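Local coordinates for protein beta-catenin homolog sys-1 (Caenorhabditis elegans, PDB 3C2G) that acts as a beta-catenin-type transcription coregulator in the Wnt asymmetry pathway, binding the TCF factor POP-1 directly to activate or repress target genes, at residues Val341-Thr346 with Val394-Cys399; Phe348-Val353 with Leu402-Asn407. One frame throughout, in Å; residues are numbered along the deposited sequence.

Interaction 1 (Val341-Thr346 with Val394-Cys399); sequences VIYSGT and VCEIIC
Tyr343 and Ile397 lie opposite each other, their CA atoms 5.2 Å apart, where helices 339-352 and 388-409 run side by side in the armadillo domain. The two segments point the same way, 28° apart, with their axes 9.1 Å from each other. This is the near-parallel helix stacking of an armadillo superhelix. No hydrogen bond crosses the contact. Ile397 gives the largest single share of the buried surface. Its CG1 is anti to the carbonyl carbon (chi1 -70°), and from there it reaches the Tyr343 backbone, 3.8 Å from CA of that residue. It also sits at the edge of the Tyr343 ring, near its plane. The CG2 methyls of Ile342 and Ile397 meet at 3.8 Å, and Ile375 of helix 368-377 packs on both residues. Were Ile397 replaced by an alanine, the loss of CG1, CG2 and CD1 would probably open a gap beside Ile342 and take the CG1 contact from the Tyr343 edge. Tyr343 CE1 lies 3.6 Å from Glu396 CB. The same ring makes a cation-pi contact with Arg393 and packs on an aromatic side chain of the bound peptide. Thr346 turns its hydroxyl back onto its own helix: OG1 donates to Ile342 O at 2.8 Å, and the Thr346 N-H reaches that oxygen from the opposite face of the carbonyl plane.

Interaction 2 (Phe348-Val353 with Leu402-Asn407); sequences FLSNVV and LRTLNN
Ser350 and Thr404 mark the tight part of this contact, with their CA atoms only 4.3 Å apart. Helices 339-352 and 388-409 of the armadillo domain are nearly parallel here, and the axes of the two segments approach to 8.4 Å. The small side chains permit this. Thr404 OG1 lies 3.2 Å from Ser350 CB, and the same hydroxyl is hydrogen-bonded to Asn400 O one turn earlier in its helix. On the inner side, Thr404 CG2 meets Leu349 CG at 3.8 Å, the two side chains crossing at about a right angle. Leu372 of helix 368-377 packs on both.

The other side is looser and polar, and it faces the bound peptide. Ser350 OG, set between its backbone N and carbonyl carbon (chi1 63°), is turned to Arg403. Arg403 NH2 donates to this OG at 3.0 Å with an N-H...O angle of 150°. The serine oxygen sits near the guanidinium plane but tilted 21° out of it. NH2 also bonds Asn400 OD1, and OG also bonds Gly347 O. A water in the guanidinium plane takes the N-H of Arg403 NE at 2.7 Å and donates to Asn351 OD1, so it bridges the two helices. Toward the C-terminal end the backbones spread. There Asn407 ND2 makes a weak bond to Ser350 O at 3.1 Å, and Val353 CG2 rests on Asn407 CB.

The firmer partner of Asn407 is the peptide, whose backbone bonds OD1. Asn351 ND2 bonds the peptide backbone too. The water that Arg403 NE binds thus probably helps to orient the Asn351 amide for a peptide main chain, while the weak bond to Ser350 O can add only a little for Asn407.

How the interactions relate
Both interactions join helices 339-352 and 388-409; the centres of the two contacts are about 11 Å apart. Both are buried, and helix 368-377 covers part of each. Interaction 1 holds the earlier turns almost wholly by apolar contact, with an aromatic ring as its link to the bound peptide. Interaction 2 brings the axes slightly closer on small residues and adds cross-helix hydrogen bonds and a bridging water. Its peptide side offers amides to the peptide backbone. Asn400 ties the two together: it bonds the threonine of 341-346 and the arginine and threonine of 402-407. Together they are successive parts of one helix-helix interface, and both reach the bound peptide.

Interaction 1 (Val341-Thr346 with Val394-Cys399)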
loop_
_atom_site.group_PDB
_atom_site.type_symbol
_atom_site.label_atom_id
_atom_site.label_comp_id
_atom_site.label_asym_id
_atom_site.label_seq_id
_atom_site.Cartn_x
_atom_site.Cartn_y
_atom_site.Cartn_z
ATOM N N VAL A 341 9.622 -7.757 -0.370
ATOM C CA VAL A 341 8.861 -8.908 0.057
ATOM C C VAL A 341 8.952 -9.053 1.583
ATOM O O VAL A 341 7.944 -9.303 2.235
ATOM C CB VAL A 341 9.311 -10.191 -0.701
ATOM C CG1 VAL A 341 8.625 -11.406 -0.161
ATOM C CG2 VAL A 341 8.986 -10.064 -2.179
ATOM N N ILE A 342 10.148 -8.856 2.148
ATOM C CA ILE A 342 10.339 -8.925 3.592
ATOM C C ILE A 342 9.495 -7.854 4.260
ATOM O O ILE A 342 8.854 -8.096 5.289
ATOM C CB ILE A 342 11.821 -8.729 4.020
ATOM C CG1 ILE A 342 12.765 -9.732 3.333
ATOM C CG2 ILE A 342 11.962 -8.805 5.523
ATOM C CD1 ILE A 342 12.310 -11.156 3.365
ATOM N N TYR A 343 9.490 -6.674 3.658
ATOM C CA TYR A 343 8.737 -5.559 4.184
ATOM C C TYR A 343 7.260 -5.879 4.228
ATOM O O TYR A 343 6.630 -5.687 5.265
ATOM C CB TYR A 343 8.971 -4.312 3.353
ATOM C CG TYR A 343 8.020 -3.193 3.676
ATOM C CD1 TYR A 343 8.118 -2.500 4.902
ATOM C CD2 TYR A 343 7.029 -2.801 2.758
ATOM C CE1 TYR A 343 7.249 -1.459 5.208
ATOM C CE2 TYR A 343 6.151 -1.750 3.052
ATOM C CZ TYR A 343 6.259 -1.085 4.278
ATOM O OH TYR A 343 5.397 -0.041 4.585
ATOM N N SER A 344 6.720 -6.392 3.123
ATOM C CA SER A 344 5.299 -6.719 3.029
ATOM C C SER A 344 4.906 -7.847 3.972
ATOM O O SER A 344 3.896 -7.751 4.664
ATOM C CB SER A 344 4.922 -7.106 1.599
ATOM O OG SER A 344 5.302 -6.109 0.669
ATOM N N GLY A 345 5.710 -8.910 3.990
ATOM C CA GLY A 345 5.436 -10.085 4.803
ATOM C C GLY A 345 5.449 -9.790 6.292
ATOM O O GLY A 345 4.535 -10.195 7.014
ATOM N N THR A 346 6.485 -9.094 6.761
ATOM C CA THR A 346 6.581 -8.766 8.174
ATOM C C THR A 346 5.498 -7.764 8.582
ATOM O O THR A 346 5.033 -7.786 9.726
ATOM C CB THR A 346 7.992 -8.225 8.591
ATOM O OG1 THR A 346 8.305 -7.029 7.862
ATOM C CG2 THR A 346 9.077 -9.269 8.371
ATOM N N VAL A 394 14.835 -0.847 5.521
ATOM C CA VAL A 394 15.380 -1.667 6.587
ATOM C C VAL A 394 14.781 -1.205 7.914
ATOM O O VAL A 394 14.456 -2.004 8.788
ATOM C CB VAL A 394 16.917 -1.562 6.620
ATOM C CG1 VAL A 394 17.491 -2.234 7.873
ATOM C CG2 VAL A 394 17.511 -2.183 5.360
ATOM N N CYS A 395 14.613 0.099 8.017
ATOM C CA CYS A 395 14.104 0.741 9.187
ATOM C C CYS A 395 12.649 0.335 9.443
ATOM O O CYS A 395 12.303 -0.054 10.551
ATOM C CB CYS A 395 14.245 2.245 8.985
ATOM S SG CYS A 395 13.724 3.254 10.337
ATOM N N GLU A 396 11.816 0.411 8.413
ATOM C CA GLU A 396 10.438 -0.066 8.462
ATOM C C GLU A 396 10.335 -1.587 8.669
ATOM O O GLU A 396 9.383 -2.077 9.280
ATOM C CB GLU A 396 9.715 0.342 7.176
ATOM C CG GLU A 396 9.392 1.852 7.056
ATOM C CD GLU A 396 9.058 2.281 5.623
ATOM O OE1 GLU A 396 9.632 1.708 4.667
ATOM O OE2 GLU A 396 8.234 3.206 5.452
ATOM N N ILE A 397 11.310 -2.334 8.164
ATOM C CA ILE A 397 11.344 -3.783 8.366
ATOM C C ILE A 397 11.569 -4.164 9.845
ATOM O O ILE A 397 10.797 -4.939 10.421
ATOM C CB ILE A 397 12.385 -4.472 7.450
ATOM C CG1 ILE A 397 11.912 -4.415 5.987
ATOM C CG2 ILE A 397 12.607 -5.918 7.895
ATOM C CD1 ILE A 397 12.877 -4.977 4.984
ATOM N N ILE A 398 12.622 -3.613 10.447
ATOM C CA ILE A 398 12.911 -3.846 11.855
ATOM C C ILE A 398 11.733 -3.388 12.703
ATOM O O ILE A 398 11.351 -4.047 13.668
ATOM C CB ILE A 398 14.188 -3.117 12.295
ATOM C CG1 ILE A 398 15.385 -3.658 11.517
ATOM C CG2 ILE A 398 14.424 -3.285 13.812
ATOM C CD1 ILE A 398 16.604 -2.767 11.622
ATOM N N CYS A 399 11.145 -2.264 12.314
ATOM C CA CYS A 399 9.992 -1.747 13.017
ATOM C C CYS A 399 8.815 -2.721 12.974
ATOM O O CYS A 399 8.170 -2.940 13.994
ATOM C CB CYS A 399 9.597 -0.395 12.469
ATOM S SG CYS A 399 8.407 0.413 13.530
#

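Interaction 2 (Phe348-Val353 with Leu402-Asn407)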
loop_
_atom_site.group_PDB
_atom_site.type_symbol
_atom_site.label_atom_id
_atom_site.label_comp_id
_atom_site.label_asym_id
_atom_site.label_seq_id
_atom_site.Cartn_x
_atom_site.Cartn_y
_atom_site.Cartn_z
ATOM N N PHE A 348 2.479 -7.595 7.177
ATOM C CA PHE A 348 1.329 -8.475 7.279
ATOM C C PHE A 348 1.287 -9.288 8.591
ATOM O O PHE A 348 0.231 -9.437 9.208
ATOM C CB PHE A 348 1.301 -9.425 6.075
ATOM C CG PHE A 348 0.238 -10.468 6.161
ATOM C CD1 PHE A 348 -1.047 -10.204 5.723
ATOM C CD2 PHE A 348 0.510 -11.709 6.715
ATOM C CE1 PHE A 348 -2.047 -11.182 5.810
ATOM C CE2 PHE A 348 -0.477 -12.678 6.826
ATOM C CZ PHE A 348 -1.753 -12.420 6.367
ATOM N N LEU A 349 2.431 -9.836 8.981
ATOM C CA LEU A 349 2.549 -10.637 10.181
ATOM C C LEU A 349 2.155 -9.821 11.413
ATOM O O LEU A 349 1.367 -10.276 12.243
ATOM C CB LEU A 349 3.991 -11.141 10.305
ATOM C CG LEU A 349 4.313 -12.147 11.405
ATOM C CD1 LEU A 349 3.418 -13.407 11.321
ATOM C CD2 LEU A 349 5.808 -12.504 11.371
ATOM N N SER A 350 2.657 -8.592 11.493
ATOM C CA SER A 350 2.382 -7.716 12.636
ATOM C C SER A 350 0.904 -7.434 12.827
ATOM O O SER A 350 0.434 -7.438 13.958
ATOM C CB SER A 350 3.156 -6.408 12.535
ATOM O OG SER A 350 2.740 -5.683 11.396
ATOM N N ASN A 351 0.173 -7.210 11.731
ATOM C CA ASN A 351 -1.273 -6.986 11.810
ATOM C C ASN A 351 -2.078 -8.260 12.030
ATOM O O ASN A 351 -3.066 -8.248 12.764
ATOM C CB ASN A 351 -1.808 -6.279 10.566
ATOM C CG ASN A 351 -1.391 -4.827 10.485
ATOM O OD1 ASN A 351 -1.148 -4.175 11.496
ATOM N ND2 ASN A 351 -1.305 -4.309 9.262
ATOM N N VAL A 352 -1.675 -9.356 11.393
ATOM C CA VAL A 352 -2.496 -10.566 11.442
ATOM C C VAL A 352 -2.522 -11.165 12.857
ATOM O O VAL A 352 -3.540 -11.721 13.258
ATOM C CB VAL A 352 -2.096 -11.624 10.378
ATOM C CG1 VAL A 352 -0.901 -12.468 10.828
ATOM C CG2 VAL A 352 -3.263 -12.528 10.047
ATOM N N VAL A 353 -1.415 -11.049 13.599
ATOM C CA VAL A 353 -1.360 -11.617 14.938
ATOM C C VAL A 353 -2.078 -10.721 15.929
ATOM O O VAL A 353 -2.449 -11.175 17.005
ATOM C CB VAL A 353 0.091 -11.901 15.447
ATOM C CG1 VAL A 353 0.840 -12.830 14.497
ATOM C CG2 VAL A 353 0.878 -10.607 15.695
ATOM N N LEU A 402 9.650 -5.860 15.423
ATOM C CA LEU A 402 9.492 -5.523 16.829
ATOM C C LEU A 402 8.044 -5.281 17.212
ATOM O O LEU A 402 7.632 -5.586 18.341
ATOM C CB LEU A 402 10.334 -4.307 17.190
ATOM C CG LEU A 402 11.844 -4.432 17.008
ATOM C CD1 LEU A 402 12.435 -3.070 17.205
ATOM C CD2 LEU A 402 12.504 -5.450 17.961
ATOM N N ARG A 403 7.261 -4.736 16.290
ATOM C CA ARG A 403 5.823 -4.584 16.539
ATOM C C ARG A 403 5.156 -5.973 16.631
ATOM O O ARG A 403 4.261 -6.197 17.438
ATOM C CB ARG A 403 5.177 -3.718 15.454
ATOM C CG ARG A 403 4.081 -2.796 15.964
ATOM C CD ARG A 403 3.505 -1.843 14.877
ATOM N NE ARG A 403 3.364 -2.500 13.579
ATOM C CZ ARG A 403 4.109 -2.212 12.516
ATOM N NH1 ARG A 403 5.030 -1.247 12.593
ATOM N NH2 ARG A 403 3.934 -2.894 11.381
ATOM N N THR A 404 5.617 -6.919 15.827
ATOM C CA THR A 404 5.107 -8.273 15.929
ATOM C C THR A 404 5.517 -8.892 17.265
ATOM O O THR A 404 4.693 -9.530 17.922
ATOM C CB THR A 404 5.604 -9.153 14.781
ATOM O OG1 THR A 404 5.333 -8.493 13.545
ATOM C CG2 THR A 404 4.926 -10.523 14.814
ATOM N N LEU A 405 6.776 -8.688 17.657
ATOM C CA LEU A 405 7.270 -9.167 18.943
ATOM C C LEU A 405 6.396 -8.673 20.078
ATOM O O LEU A 405 6.001 -9.450 20.934
ATOM C CB LEU A 405 8.730 -8.752 19.192
ATOM C CG LEU A 405 9.395 -9.223 20.513
ATOM C CD1 LEU A 405 9.403 -10.731 20.617
ATOM C CD2 LEU A 405 10.823 -8.677 20.683
ATOM N N ASN A 406 6.080 -7.386 20.054
ATOM C CA ASN A 406 5.333 -6.735 21.116
ATOM C C ASN A 406 3.911 -7.256 21.240
ATOM O O ASN A 406 3.392 -7.382 22.349
ATOM C CB ASN A 406 5.350 -5.216 20.929
ATOM C CG ASN A 406 6.761 -4.619 21.035
ATOM O OD1 ASN A 406 7.722 -5.301 21.409
ATOM N ND2 ASN A 406 6.883 -3.335 20.705
ATOM N N ASN A 407 3.292 -7.589 20.110
ATOM C CA ASN A 407 1.981 -8.248 20.112
ATOM C C ASN A 407 1.996 -9.645 20.731
ATOM O O ASN A 407 0.983 -10.088 21.256
ATOM C CB ASN A 407 1.375 -8.275 18.708
ATOM C CG ASN A 407 0.978 -6.888 18.218
ATOM O OD1 ASN A 407 0.765 -5.974 19.022
ATOM N ND2 ASN A 407 0.897 -6.719 16.895
HETATM O O HOH W 1 1.081 -3.863 13.580
#